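Local coordinates for MgGH51 (Meripilus giganteus, PDB 6ZPV), which hydrolyses terminal alpha-L-arabinofuranosyl linkages as a fungal glycoside hydrolase of family GH51, probably releasing arabinose from plant cell-wall arabinoxylan and related polysaccharides, at residues A477-L482 with W491-V496. Numbering follows the deposited sequence.
Sequences ASYAPL and WTPDLV
Leu495 sets its CD1 methyl over the middle of one face of the Tyr479 ring, a CH-pi contact with CD1 3.7 Å from the ring centroid and 13° off its normal. Tyr479 CG lies anti to the backbone N (chi1 -174°), which swings the ring across the 491-496 loop until its OH meets Pro493 CG at 3.5 Å. Without the ring, as with an alanine here, Leu495 CD1 would probably lose the face it lies on and a gap would open beside Pro493. Next to this packed end the backbones are tied by two hydrogen bonds, Leu495 N to Pro481 O (3.0 Å) and the more bent Val496 N to Leu482 O (2.9 Å), while Leu482 CD1 rests against Leu495 CD2. The other end is just as close but wetter. Pro481, after a cis peptide bond, crosses the partly exposed indole at about a right angle, with Pro481 CD 3.3 Å from Trp491 CD1. Pro481 CG lies 3.2 Å from Asp494 OD1. Beside them a water bridges the segments, donating to Ala480 O and Pro493 O and accepting from Trp491 NE1. Arg448 makes a cation-pi contact with Trp491. The contact lies at the C-terminal end of strand 474-479, the last of eight parallel strands in the GH51 (beta/alpha)8 barrel; strand 424-432 flanks it, and helix 507-517 packs on Tyr479, Leu495 and Val496.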
loop_
_atom_site.group_PDB
_atom_site.type_symbol
_atom_site.label_atom_id
_atom_site.label_comp_id
_atom_site.label_asym_id
_atom_site.label_seq_id
_atom_site.Cartn_x
_atom_site.Cartn_y
_atom_site.Cartn_z
ATOM N N ALA A 477 -14.245 -4.642 -1.078
ATOM C CA ALA A 477 -14.052 -4.142 0.289
ATOM C C ALA A 477 -12.579 -4.229 0.636
ATOM O O ALA A 477 -11.955 -5.278 0.430
ATOM C CB ALA A 477 -14.884 -4.936 1.238
ATOM N N SER A 478 -12.048 -3.156 1.246
ATOM C CA SER A 478 -10.644 -3.103 1.663
ATOM C C SER A 478 -10.487 -2.356 2.981
ATOM O O SER A 478 -10.996 -1.231 3.163
ATOM C CB SER A 478 -9.784 -2.439 0.562
ATOM O OG SER A 478 -10.388 -1.299 -0.022
ATOM N N TYR A 479 -9.718 -2.964 3.879
ATOM C CA TYR A 479 -9.265 -2.320 5.130
ATOM C C TYR A 479 -8.344 -1.136 4.803
ATOM O O TYR A 479 -7.633 -1.174 3.787
ATOM C CB TYR A 479 -8.497 -3.366 5.965
ATOM C CG TYR A 479 -8.059 -2.962 7.354
ATOM C CD1 TYR A 479 -6.953 -2.183 7.597
ATOM C CD2 TYR A 479 -8.790 -3.409 8.454
ATOM C CE1 TYR A 479 -6.538 -1.835 8.874
ATOM C CE2 TYR A 479 -8.362 -3.091 9.734
ATOM C CZ TYR A 479 -7.244 -2.311 9.964
ATOM O OH TYR A 479 -6.798 -1.958 11.227
ATOM N N ALA A 480 -8.294 -0.142 5.677
ATOM C CA ALA A 480 -7.281 0.907 5.483
ATOM C C ALA A 480 -6.822 1.486 6.789
ATOM O O ALA A 480 -7.647 1.595 7.725
ATOM C CB ALA A 480 -7.798 2.002 4.587
ATOM N N PRO A 481 -5.569 1.978 6.879
ATOM C CA PRO A 481 -4.509 1.784 5.898
ATOM C C PRO A 481 -3.965 0.345 5.902
ATOM O O PRO A 481 -4.054 -0.408 6.882
ATOM C CB PRO A 481 -3.378 2.748 6.357
ATOM C CG PRO A 481 -4.085 3.708 7.257
ATOM C CD PRO A 481 -5.182 2.907 7.940
ATOM N N LEU A 482 -3.303 0.005 4.781
ATOM C CA LEU A 482 -2.687 -1.298 4.554
ATOM C C LEU A 482 -1.395 -1.461 5.330
ATOM O O LEU A 482 -1.175 -2.561 5.868
ATOM C CB LEU A 482 -2.469 -1.432 3.065
ATOM C CG LEU A 482 -1.924 -2.772 2.571
ATOM C CD1 LEU A 482 -2.846 -3.921 2.915
ATOM C CD2 LEU A 482 -1.667 -2.710 1.091
ATOM N N TRP A 491 -0.800 7.395 11.127
ATOM C CA TRP A 491 -2.158 6.868 11.367
ATOM C C TRP A 491 -2.059 5.445 11.926
ATOM O O TRP A 491 -1.233 4.689 11.377
ATOM C CB TRP A 491 -2.966 6.839 10.089
ATOM C CG TRP A 491 -4.384 6.385 10.185
ATOM C CD1 TRP A 491 -4.852 5.128 10.345
ATOM C CD2 TRP A 491 -5.557 7.227 10.198
ATOM N NE1 TRP A 491 -6.211 5.095 10.352
ATOM C CE2 TRP A 491 -6.674 6.384 10.280
ATOM C CE3 TRP A 491 -5.765 8.611 10.239
ATOM C CZ2 TRP A 491 -7.998 6.866 10.284
ATOM C CZ3 TRP A 491 -7.061 9.125 10.243
ATOM C CH2 TRP A 491 -8.140 8.231 10.287
ATOM N N THR A 492 -2.847 5.102 12.926
ATOM C CA THR A 492 -3.008 3.733 13.406
ATOM C C THR A 492 -4.500 3.491 13.555
ATOM O O THR A 492 -5.287 4.422 13.702
ATOM C CB THR A 492 -2.305 3.515 14.742
ATOM O OG1 THR A 492 -2.966 4.270 15.782
ATOM C CG2 THR A 492 -0.837 3.911 14.697
ATOM N N PRO A 493 -4.930 2.229 13.661
ATOM C CA PRO A 493 -4.152 1.025 13.397
ATOM C C PRO A 493 -4.026 0.743 11.890
ATOM O O PRO A 493 -4.760 1.284 11.075
ATOM C CB PRO A 493 -5.008 -0.056 14.075
ATOM C CG PRO A 493 -6.412 0.399 13.836
ATOM C CD PRO A 493 -6.320 1.916 13.956
ATOM N N ASP A 494 -3.063 -0.106 11.558
ATOM C CA ASP A 494 -2.739 -0.475 10.175
ATOM C C ASP A 494 -2.707 -1.984 9.989
ATOM O O ASP A 494 -2.409 -2.704 10.957
ATOM C CB ASP A 494 -1.402 0.173 9.804
ATOM C CG ASP A 494 -1.420 1.655 10.037
ATOM O OD1 ASP A 494 -2.082 2.378 9.298
ATOM O OD2 ASP A 494 -0.765 2.091 11.092
ATOM N N LEU A 495 -2.961 -2.454 8.772
ATOM C CA LEU A 495 -3.100 -3.900 8.578
ATOM C C LEU A 495 -1.791 -4.700 8.743
ATOM O O LEU A 495 -1.818 -5.782 9.336
ATOM C CB LEU A 495 -3.738 -4.196 7.197
ATOM C CG LEU A 495 -4.372 -5.564 7.103
ATOM C CD1 LEU A 495 -5.645 -5.641 7.932
ATOM C CD2 LEU A 495 -4.698 -5.911 5.659
ATOM N N VAL A 496 -0.726 -4.179 8.175
ATOM C CA VAL A 496 0.589 -4.834 8.191
ATOM C C VAL A 496 1.620 -3.800 8.582
ATOM O O VAL A 496 1.659 -2.721 7.984
ATOM C CB VAL A 496 0.878 -5.434 6.803
ATOM C CG1 VAL A 496 2.301 -6.023 6.742
ATOM C CG2 VAL A 496 -0.150 -6.496 6.434
HETATM O O HOH W 1 -7.241 2.417 10.462
#